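Local coordinates for 177aa long conserved hypothetical protein (ST1454) (PDB 1WOZ), which probably transfers the adenosyl group of ATP to cob(I)alamin, as PduO-type corrinoid adenosyltransferases do, and assembles as a trimer of helical-bundle subunits, at residues Glu33-Ile38 / Arg56-Leu61; Lys80-Leu85 / Ile142-Asn147; Gly106-Ala111 / Lys162-Ser167. All blocks are in the same frame, centred on the assembly; numbering follows the deposited sequence.

Contact 1 of 3, residues Glu33-Ile38 / Arg56-Leu61; sequences ELNSFI and RVQVEL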
loop_
_atom_site.group_PDB
_atom_site.type_symbol
_atom_site.label_atom_id
_atom_site.label_comp_id
_atom_site.label_asym_id
_atom_site.label_seq_id
_atom_site.Cartn_x
_atom_site.Cartn_y
_atom_site.Cartn_z
ATOM N N GLU A 33 -8.004 4.664 2.160
ATOM C CA GLU A 33 -6.792 4.103 1.568
ATOM C C GLU A 33 -7.137 3.531 0.187
ATOM O O GLU A 33 -6.441 3.774 -0.796
ATOM C CB GLU A 33 -6.187 3.023 2.487
ATOM C CG GLU A 33 -4.863 2.478 1.925
ATOM C CD GLU A 33 -4.162 1.457 2.823
ATOM O OE1 GLU A 33 -4.611 1.224 3.958
ATOM O OE2 GLU A 33 -3.132 0.894 2.387
ATOM N N LEU A 34 -8.221 2.769 0.099
ATOM C CA LEU A 34 -8.631 2.232 -1.202
ATOM C C LEU A 34 -8.923 3.380 -2.191
ATOM O O LEU A 34 -8.472 3.366 -3.341
ATOM C CB LEU A 34 -9.882 1.351 -1.041
ATOM C CG LEU A 34 -10.588 0.923 -2.347
ATOM C CD1 LEU A 34 -9.640 0.088 -3.227
ATOM C CD2 LEU A 34 -11.834 0.077 -2.003
ATOM N N ASN A 35 -9.660 4.384 -1.728
ATOM C CA ASN A 35 -10.021 5.520 -2.574
ATOM C C ASN A 35 -8.767 6.231 -3.109
ATOM O O ASN A 35 -8.731 6.692 -4.260
ATOM C CB ASN A 35 -10.895 6.497 -1.749
ATOM C CG ASN A 35 -11.892 7.275 -2.608
ATOM O OD1 ASN A 35 -12.082 6.988 -3.787
ATOM N ND2 ASN A 35 -12.533 8.263 -2.005
ATOM N N SER A 36 -7.731 6.319 -2.271
ATOM C CA SER A 36 -6.495 6.984 -2.670
ATOM C C SER A 36 -5.759 6.150 -3.717
ATOM O O SER A 36 -5.242 6.705 -4.696
ATOM C CB SER A 36 -5.618 7.257 -1.443
ATOM O OG SER A 36 -6.314 8.130 -0.538
ATOM N N PHE A 37 -5.702 4.825 -3.540
ATOM C CA PHE A 37 -5.070 4.004 -4.592
ATOM C C PHE A 37 -5.865 4.135 -5.909
ATOM O O PHE A 37 -5.287 4.147 -7.008
ATOM C CB PHE A 37 -4.979 2.525 -4.169
ATOM C CG PHE A 37 -3.747 2.204 -3.336
ATOM C CD1 PHE A 37 -2.501 2.056 -3.939
ATOM C CD2 PHE A 37 -3.833 2.117 -1.946
ATOM C CE1 PHE A 37 -1.343 1.828 -3.165
ATOM C CE2 PHE A 37 -2.693 1.898 -1.151
ATOM C CZ PHE A 37 -1.436 1.753 -1.760
ATOM N N ILE A 38 -7.188 4.226 -5.814
ATOM C CA ILE A 38 -7.974 4.384 -7.039
ATOM C C ILE A 38 -7.606 5.716 -7.713
ATOM O O ILE A 38 -7.453 5.781 -8.932
ATOM C CB ILE A 38 -9.493 4.339 -6.758
ATOM C CG1 ILE A 38 -9.911 2.887 -6.499
ATOM C CG2 ILE A 38 -10.277 4.859 -7.978
ATOM C CD1 ILE A 38 -11.317 2.716 -5.896
ATOM N N ARG A 56 -16.383 7.375 -10.811
ATOM C CA ARG A 56 -17.699 7.105 -10.218
ATOM C C ARG A 56 -17.532 6.253 -8.953
ATOM O O ARG A 56 -18.223 6.465 -7.942
ATOM C CB ARG A 56 -18.624 6.392 -11.219
ATOM C CG ARG A 56 -19.871 5.770 -10.568
ATOM C CD ARG A 56 -20.902 5.399 -11.631
ATOM N NE ARG A 56 -22.051 4.711 -11.056
ATOM C CZ ARG A 56 -23.123 4.361 -11.762
ATOM N NH1 ARG A 56 -23.173 4.640 -13.062
ATOM N NH2 ARG A 56 -24.139 3.752 -11.172
ATOM N N VAL A 57 -16.634 5.274 -9.007
ATOM C CA VAL A 57 -16.374 4.460 -7.827
ATOM C C VAL A 57 -15.903 5.337 -6.638
ATOM O O VAL A 57 -16.320 5.123 -5.509
ATOM C CB VAL A 57 -15.271 3.378 -8.091
ATOM C CG1 VAL A 57 -14.891 2.684 -6.772
ATOM C CG2 VAL A 57 -15.796 2.322 -9.090
ATOM N N GLN A 58 -15.029 6.306 -6.885
ATOM C CA GLN A 58 -14.552 7.159 -5.789
ATOM C C GLN A 58 -15.711 7.906 -5.104
ATOM O O GLN A 58 -15.773 8.014 -3.878
ATOM C CB GLN A 58 -13.548 8.177 -6.297
ATOM C CG GLN A 58 -12.282 7.587 -6.887
ATOM C CD GLN A 58 -11.260 8.672 -7.072
ATOM O OE1 GLN A 58 -11.382 9.498 -7.962
ATOM N NE2 GLN A 58 -10.261 8.701 -6.194
ATOM N N VAL A 59 -16.626 8.420 -5.907
ATOM C CA VAL A 59 -17.772 9.123 -5.341
ATOM C C VAL A 59 -18.569 8.118 -4.495
ATOM O O VAL A 59 -18.962 8.424 -3.358
ATOM C CB VAL A 59 -18.673 9.673 -6.467
ATOM C CG1 VAL A 59 -20.013 10.147 -5.880
ATOM C CG2 VAL A 59 -17.939 10.809 -7.203
ATOM N N GLU A 60 -18.796 6.920 -5.042
ATOM C CA GLU A 60 -19.569 5.902 -4.327
ATOM C C GLU A 60 -18.885 5.399 -3.062
ATOM O O GLU A 60 -19.570 4.980 -2.116
ATOM C CB GLU A 60 -19.976 4.757 -5.283
ATOM C CG GLU A 60 -20.835 5.299 -6.434
ATOM C CD GLU A 60 -21.325 4.258 -7.442
ATOM O OE1 GLU A 60 -20.860 3.091 -7.451
ATOM O OE2 GLU A 60 -22.194 4.637 -8.244
ATOM N N LEU A 61 -17.551 5.459 -3.011
ATOM C CA LEU A 61 -16.865 5.073 -1.777
ATOM C C LEU A 61 -17.208 6.131 -0.717
ATOM O O LEU A 61 -17.321 5.820 0.474
ATOM C CB LEU A 61 -15.333 4.987 -1.964
ATOM C CG LEU A 61 -14.896 3.794 -2.836
ATOM C CD1 LEU A 61 -13.380 3.698 -2.863
ATOM C CD2 LEU A 61 -15.480 2.484 -2.266
#

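Contact 2 of 3, residues Lys80-Leu85 / Ile142-Asn147; sequences KYVKWL and IIVYLN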
loop_
_atom_site.group_PDB
_atom_site.type_symbol
_atom_site.label_atom_id
_atom_site.label_comp_id
_atom_site.label_asym_id
_atom_site.label_seq_id
_atom_site.Cartn_x
_atom_site.Cartn_y
_atom_site.Cartn_z
ATOM N N LYS A 80 -28.659 -1.518 -7.136
ATOM C CA LYS A 80 -28.313 -0.786 -8.355
ATOM C C LYS A 80 -26.844 -0.390 -8.426
ATOM O O LYS A 80 -26.278 -0.291 -9.521
ATOM C CB LYS A 80 -29.182 0.458 -8.518
ATOM C CG LYS A 80 -30.665 0.152 -8.707
ATOM C CD LYS A 80 -31.437 1.385 -9.168
ATOM C CE LYS A 80 -30.951 1.858 -10.546
ATOM N NZ LYS A 80 -31.635 3.100 -11.013
ATOM N N TYR A 81 -26.239 -0.132 -7.266
ATOM C CA TYR A 81 -24.821 0.211 -7.197
ATOM C C TYR A 81 -24.036 -1.011 -7.659
ATOM O O TYR A 81 -23.136 -0.922 -8.491
ATOM C CB TYR A 81 -24.394 0.485 -5.758
ATOM C CG TYR A 81 -24.712 1.853 -5.216
ATOM C CD1 TYR A 81 -23.715 2.831 -5.108
ATOM C CD2 TYR A 81 -25.992 2.162 -4.768
ATOM C CE1 TYR A 81 -23.991 4.082 -4.560
ATOM C CE2 TYR A 81 -26.277 3.408 -4.220
ATOM C CZ TYR A 81 -25.273 4.356 -4.117
ATOM O OH TYR A 81 -25.556 5.560 -3.529
ATOM N N VAL A 82 -24.361 -2.155 -7.071
ATOM C CA VAL A 82 -23.675 -3.393 -7.409
ATOM C C VAL A 82 -23.884 -3.732 -8.893
ATOM O O VAL A 82 -22.953 -4.143 -9.583
ATOM C CB VAL A 82 -24.196 -4.543 -6.515
ATOM C CG1 VAL A 82 -23.596 -5.880 -6.951
ATOM C CG2 VAL A 82 -23.850 -4.250 -5.055
ATOM N N LYS A 83 -25.110 -3.529 -9.378
ATOM C CA LYS A 83 -25.458 -3.823 -10.767
ATOM C C LYS A 83 -24.517 -3.151 -11.760
ATOM O O LYS A 83 -23.965 -3.800 -12.639
ATOM C CB LYS A 83 -26.881 -3.355 -11.063
ATOM C CG LYS A 83 -27.239 -3.432 -12.531
ATOM C CD LYS A 83 -27.773 -4.810 -12.893
ATOM C CE LYS A 83 -29.246 -4.949 -12.469
ATOM N NZ LYS A 83 -29.508 -4.641 -11.017
ATOM N N TRP A 84 -24.370 -1.837 -11.626
ATOM C CA TRP A 84 -23.495 -1.073 -12.491
ATOM C C TRP A 84 -22.067 -1.682 -12.511
ATOM O O TRP A 84 -21.453 -1.778 -13.562
ATOM C CB TRP A 84 -23.449 0.382 -12.002
ATOM C CG TRP A 84 -22.440 1.159 -12.712
ATOM C CD1 TRP A 84 -22.473 1.532 -14.030
ATOM C CD2 TRP A 84 -21.150 1.540 -12.215
ATOM N NE1 TRP A 84 -21.274 2.110 -14.385
ATOM C CE2 TRP A 84 -20.446 2.124 -13.294
ATOM C CE3 TRP A 84 -20.525 1.446 -10.967
ATOM C CZ2 TRP A 84 -19.135 2.610 -13.160
ATOM C CZ3 TRP A 84 -19.217 1.935 -10.834
ATOM C CH2 TRP A 84 -18.542 2.505 -11.933
ATOM N N LEU A 85 -21.544 -2.081 -11.351
ATOM C CA LEU A 85 -20.195 -2.680 -11.306
ATOM C C LEU A 85 -20.149 -3.958 -12.155
ATOM O O LEU A 85 -19.225 -4.174 -12.929
ATOM C CB LEU A 85 -19.799 -3.027 -9.871
ATOM C CG LEU A 85 -19.611 -1.855 -8.898
ATOM C CD1 LEU A 85 -19.375 -2.402 -7.524
ATOM C CD2 LEU A 85 -18.444 -0.981 -9.353
ATOM N N ILE A 142 -22.723 -3.279 1.274
ATOM C CA ILE A 142 -21.414 -2.640 1.203
ATOM C C ILE A 142 -20.344 -3.687 0.920
ATOM O O ILE A 142 -19.447 -3.472 0.097
ATOM C CB ILE A 142 -21.115 -1.919 2.517
ATOM C CG1 ILE A 142 -21.995 -0.658 2.590
ATOM C CG2 ILE A 142 -19.621 -1.545 2.618
ATOM C CD1 ILE A 142 -21.898 0.056 3.925
ATOM N N ILE A 143 -20.444 -4.829 1.598
ATOM C CA ILE A 143 -19.476 -5.897 1.383
ATOM C C ILE A 143 -19.651 -6.434 -0.042
ATOM O O ILE A 143 -18.665 -6.718 -0.740
ATOM C CB ILE A 143 -19.652 -7.010 2.429
ATOM C CG1 ILE A 143 -19.408 -6.418 3.829
ATOM C CG2 ILE A 143 -18.676 -8.137 2.160
ATOM C CD1 ILE A 143 -19.537 -7.409 4.997
ATOM N N VAL A 144 -20.899 -6.541 -0.493
ATOM C CA VAL A 144 -21.137 -7.003 -1.859
ATOM C C VAL A 144 -20.519 -6.036 -2.874
ATOM O O VAL A 144 -19.892 -6.469 -3.864
ATOM C CB VAL A 144 -22.636 -7.137 -2.170
ATOM C CG1 VAL A 144 -22.827 -7.691 -3.586
ATOM C CG2 VAL A 144 -23.283 -8.071 -1.130
ATOM N N TYR A 145 -20.674 -4.735 -2.625
ATOM C CA TYR A 145 -20.124 -3.731 -3.528
ATOM C C TYR A 145 -18.595 -3.918 -3.627
ATOM O O TYR A 145 -18.032 -3.961 -4.735
ATOM C CB TYR A 145 -20.435 -2.313 -3.011
ATOM C CG TYR A 145 -19.991 -1.201 -3.935
ATOM C CD1 TYR A 145 -20.868 -0.643 -4.867
ATOM C CD2 TYR A 145 -18.683 -0.710 -3.889
ATOM C CE1 TYR A 145 -20.458 0.369 -5.721
ATOM C CE2 TYR A 145 -18.263 0.303 -4.737
ATOM C CZ TYR A 145 -19.145 0.841 -5.648
ATOM O OH TYR A 145 -18.740 1.845 -6.490
ATOM N N LEU A 146 -17.949 -4.041 -2.472
ATOM C CA LEU A 146 -16.498 -4.210 -2.405
ATOM C C LEU A 146 -16.042 -5.469 -3.149
ATOM O O LEU A 146 -15.016 -5.446 -3.834
ATOM C CB LEU A 146 -16.048 -4.252 -0.943
ATOM C CG LEU A 146 -16.117 -2.893 -0.213
ATOM C CD1 LEU A 146 -15.810 -3.114 1.250
ATOM C CD2 LEU A 146 -15.122 -1.865 -0.844
ATOM N N ASN A 147 -16.806 -6.554 -3.017
ATOM C CA ASN A 147 -16.493 -7.813 -3.705
ATOM C C ASN A 147 -16.564 -7.625 -5.222
ATOM O O ASN A 147 -15.659 -8.062 -5.952
ATOM C CB ASN A 147 -17.452 -8.917 -3.221
ATOM C CG ASN A 147 -17.230 -10.272 -3.928
ATOM O OD1 ASN A 147 -17.810 -10.536 -4.979
ATOM N ND2 ASN A 147 -16.393 -11.122 -3.341
#

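Contact 3 of 3, residues Gly106-Ala111 / Lys162-Ser167; sequences GGSEEA and KRRNVS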
loop_
_atom_site.group_PDB
_atom_site.type_symbol
_atom_site.label_atom_id
_atom_site.label_comp_id
_atom_site.label_asym_id
_atom_site.label_seq_id
_atom_site.Cartn_x
_atom_site.Cartn_y
_atom_site.Cartn_z
ATOM N N GLY A 106 0.367 -8.016 -12.800
ATOM C CA GLY A 106 1.445 -7.242 -13.398
ATOM C C GLY A 106 1.242 -6.998 -14.892
ATOM O O GLY A 106 0.111 -7.057 -15.402
ATOM N N GLY A 107 2.353 -6.727 -15.576
ATOM C CA GLY A 107 2.359 -6.455 -17.009
ATOM C C GLY A 107 2.648 -4.980 -17.267
ATOM O O GLY A 107 3.720 -4.468 -16.892
ATOM N N SER A 108 1.714 -4.297 -17.925
ATOM C CA SER A 108 1.862 -2.861 -18.173
ATOM C C SER A 108 1.783 -2.131 -16.832
ATOM O O SER A 108 1.269 -2.670 -15.857
ATOM C CB SER A 108 0.745 -2.339 -19.084
ATOM O OG SER A 108 -0.534 -2.612 -18.536
ATOM N N GLU A 109 2.309 -0.913 -16.770
ATOM C CA GLU A 109 2.237 -0.176 -15.503
ATOM C C GLU A 109 0.756 0.070 -15.172
ATOM O O GLU A 109 0.373 0.057 -14.000
ATOM C CB GLU A 109 3.017 1.151 -15.604
ATOM C CG GLU A 109 3.127 1.884 -14.253
ATOM C CD GLU A 109 4.023 3.107 -14.310
ATOM O OE1 GLU A 109 4.100 3.818 -13.284
ATOM O OE2 GLU A 109 4.651 3.348 -15.364
ATOM N N GLU A 110 -0.075 0.279 -16.199
ATOM C CA GLU A 110 -1.506 0.499 -15.983
ATOM C C GLU A 110 -2.173 -0.722 -15.341
ATOM O O GLU A 110 -2.887 -0.600 -14.331
ATOM C CB GLU A 110 -2.222 0.828 -17.300
ATOM C CG GLU A 110 -1.835 2.167 -17.896
ATOM C CD GLU A 110 -0.609 2.104 -18.791
ATOM O OE1 GLU A 110 0.048 1.045 -18.867
ATOM O OE2 GLU A 110 -0.297 3.136 -19.425
ATOM N N ALA A 111 -1.947 -1.901 -15.914
ATOM C CA ALA A 111 -2.520 -3.110 -15.334
ATOM C C ALA A 111 -1.917 -3.362 -13.938
ATOM O O ALA A 111 -2.609 -3.826 -13.030
ATOM C CB ALA A 111 -2.245 -4.320 -16.236
ATOM N N LYS A 162 -4.084 -5.731 -22.689
ATOM C CA LYS A 162 -4.412 -5.898 -24.109
ATOM C C LYS A 162 -4.162 -4.601 -24.876
ATOM O O LYS A 162 -3.548 -4.606 -25.955
ATOM C CB LYS A 162 -5.878 -6.292 -24.281
ATOM C CG LYS A 162 -6.311 -6.446 -25.736
ATOM C CD LYS A 162 -7.758 -6.915 -25.790
ATOM C CE LYS A 162 -8.297 -6.955 -27.221
ATOM N NZ LYS A 162 -7.677 -8.063 -27.991
ATOM N N ARG A 163 -4.635 -3.481 -24.334
ATOM C CA ARG A 163 -4.432 -2.200 -25.005
ATOM C C ARG A 163 -2.959 -1.823 -25.080
ATOM O O ARG A 163 -2.569 -1.008 -25.920
ATOM C CB ARG A 163 -5.221 -1.083 -24.302
ATOM C CG ARG A 163 -6.738 -1.261 -24.440
ATOM C CD ARG A 163 -7.522 -0.114 -23.759
ATOM N NE ARG A 163 -8.963 -0.353 -23.791
ATOM C CZ ARG A 163 -9.864 0.425 -23.198
ATOM N NH1 ARG A 163 -9.469 1.502 -22.530
ATOM N NH2 ARG A 163 -11.155 0.113 -23.245
ATOM N N ARG A 164 -2.143 -2.400 -24.198
ATOM C CA ARG A 164 -0.714 -2.122 -24.188
ATOM C C ARG A 164 0.117 -3.214 -24.887
ATOM O O ARG A 164 1.349 -3.195 -24.826
ATOM C CB ARG A 164 -0.207 -1.974 -22.740
ATOM C CG ARG A 164 -0.576 -0.664 -22.083
ATOM C CD ARG A 164 0.095 0.496 -22.821
ATOM N NE ARG A 164 -0.022 1.756 -22.086
ATOM C CZ ARG A 164 -0.266 2.932 -22.662
ATOM N NH1 ARG A 164 -0.426 3.007 -23.981
ATOM N NH2 ARG A 164 -0.339 4.039 -21.926
ATOM N N ASN A 165 -0.538 -4.156 -25.555
ATOM C CA ASN A 165 0.190 -5.243 -26.234
ATOM C C ASN A 165 1.057 -6.066 -25.302
ATOM O O ASN A 165 2.123 -6.554 -25.675
ATOM C CB ASN A 165 1.047 -4.691 -27.383
ATOM C CG ASN A 165 0.202 -4.328 -28.593
ATOM O OD1 ASN A 165 -0.395 -3.257 -28.643
ATOM N ND2 ASN A 165 0.123 -5.237 -29.556
ATOM N N VAL A 166 0.571 -6.244 -24.083
ATOM C CA VAL A 166 1.275 -7.024 -23.087
ATOM C C VAL A 166 0.489 -8.315 -22.814
ATOM O O VAL A 166 -0.714 -8.267 -22.585
ATOM C CB VAL A 166 1.400 -6.209 -21.773
ATOM C CG1 VAL A 166 1.913 -7.112 -20.650
ATOM C CG2 VAL A 166 2.323 -5.006 -21.993
ATOM N N SER A 167 1.166 -9.465 -22.852
ATOM C CA SER A 167 0.522 -10.754 -22.575
ATOM C C SER A 167 0.387 -10.986 -21.077
ATOM O O SER A 167 1.226 -10.543 -20.289
ATOM C CB SER A 167 1.352 -11.918 -23.138
ATOM O OG SER A 167 1.523 -11.802 -24.527
#

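Contact 1 of 3, residues Glu33-Ile38 / Arg56-Leu61
The amide nitrogen of Gln-58 serves two carbonyls at once: across the helix pair NE2 donates to the backbone O of Asn-35 at 3.2 Å, while its stronger bond goes to the backbone O of Pro-105 in the second subunit. The bond to Asn-35 is bent, with 144° at the hydrogen, and the donor is tilted out of the carbonyl plane. Because that O lies in the body of helix 23-44, Gln-58 adds a side-chain donor to a helical carbonyl. Extended beyond CG, its chain carries NE2 to that carbonyl, and the two amide planes of Asn-35 and Gln-58 stand 80° apart, nearly perpendicular. Asn-35 OD1 presses on the aliphatic part of the glutamine, 3.1 Å from Gln-58 CB.

The rest of the contact is apolar. Ile-38 keeps CG2 anti to the backbone N, where it lies 3.6 Å from Gln-58 CG, while CD1, on the other branch, meets Leu-61 CD1 tip to tip at 3.8 Å. The same Ile-38 CD1 touches Val-57 CG1 at 3.7 Å. Leu-61 CD1 is shared further, with Leu-34 CG at 4.0 Å and with the Asn-35 amide. Asn-35 and Leu-61 also belong to the pocket of a bound polyether.

Segments 33-38 and 56-61 run antiparallel, 165° between directions and 9.9 Å between axes, on the consecutive helices 23-44 and 48-69 of the bundle. Helix 109-134 covers Leu-34 and Ile-38, helix 140-163 packs on Leu-34 and Val-57, and the second subunit closes over Asn-35 and Gln-58.

Contact 2 of 3, residues Lys80-Leu85 / Ile142-Asn147
Two helices of the bundle, 79-96 and 140-163, lie side by side here; their segments 80-85 and 142-147 are almost parallel, 8° between directions and 9.3 Å between axes, and a tyrosine ring lies between them and carries most of the contacts across the pair. That ring is Tyr-145, whose CG stands anti to the backbone N (chi1 -176°), sending it across toward helix 79-96. Leu-85 CD1 sits over the middle of one face, 3.5 Å from the Tyr-145 ring centroid and 14° off the normal, a well-centred CH-pi contact. The other methyl, Leu-85 CD2, lies near the phenol end, 4.0 Å from Tyr-145 OH.

Tyr-81 approaches differently: its CB comes in at the ring edge, close to the ring plane, 3.8 Å from Tyr-145 CD1. The side chains of Val-82 and Val-144 cross at about a right angle, and Val-144 CG1 touches both methyls of Val-82, at 3.9 Å from Val-82 CG2. Trp-84 contributes only a loose touch, its CZ3 being 4.4 Å from Tyr-145 OH.

No polar bond joins the two segments; the tyrosine hydroxyls look to helix 48-69 instead, Tyr-145 OH to Glu-60 and Tyr-81 OH to Glu-63. A leucine in place of Tyr-145 would probably leave Glu-60 OE1 without its hydroxyl mate and strip Leu-85 CD1 of the flat surface it rests on.

Around the pair, helix 48-69 packs against both partners, through Glu-60 on Tyr-81 and Ile-64 on Tyr-145. On the far side of helix 140-163, Leu-146 turns to Val-124 of helix 109-134 and Leu-34 of helix 23-44.

Contact 3 of 3, residues Gly106-Ala111 / Lys162-Ser167
Arg-164 grips Glu-110 side-on with NE and NH2, both converging on one carboxylate oxygen. NH2 to Glu-110 OE2 is the shorter salt-bridge bond, 2.7 Å with 151° at the hydrogen; NE reaches the same Glu-110 OE2 at 3.0 Å, less straight at 135°. The two nitrogens come from the same face of the carboxylate, well above its plane, while OE2 lies close to the guanidinium plane; the two flat groups are 59° apart. A weak third bond runs from Arg-164 NE to Glu-110 OE1 at 3.3 Å. Both side chains bend at chi2, which brings the carboxylate to the NE/NH2 edge of the guanidinium.

Inward of the bridge, Arg-164 CG packs on Ser-108 CB at 3.7 Å. Ser-108 is the N-cap of helix 109-134, its OG accepting from Ala-111 N at 3.1 Å. Val-166 CG1 then rests on Gly-107 CA, also at 3.7 Å; the positive phi of Gly-107 suits glycine, and its bare CA lets this methyl come close.

On the other segment, helix 140-163 ends in a Schellman motif with Asn-165 as its C-prime residue, and Asn-161 bonds to Gly-106 and Ser-108. The ion pair, flanked by Pro-46 and Trp-47, is partly open to solvent; with OE2 held by two N-H donors, it probably pins the residue just past helix 140-163 to the first turn of helix 109-134.

Along the chain contact 1 closes before the other two open, whereas contacts 2 and 3 alternate their segments and share helix 140-163. Contacts 1 and 2 are neighbours, their centres 13 Å apart, and they touch through a probable hydrogen bond between Tyr-145 OH and Glu-60 OE1 and through Arg-56 against Trp-84. Contact 3 stands apart, about 22 Å and 26 Å, centre to centre, from contacts 1 and 2, on the other side of the chain's centre from contact 2. Together they tie all five long helices: 23-44 to 48-69, 79-96 to 140-163, and the start of 109-134 to the end of 140-163, consistent with the helical bundle of this adenosyltransferase family.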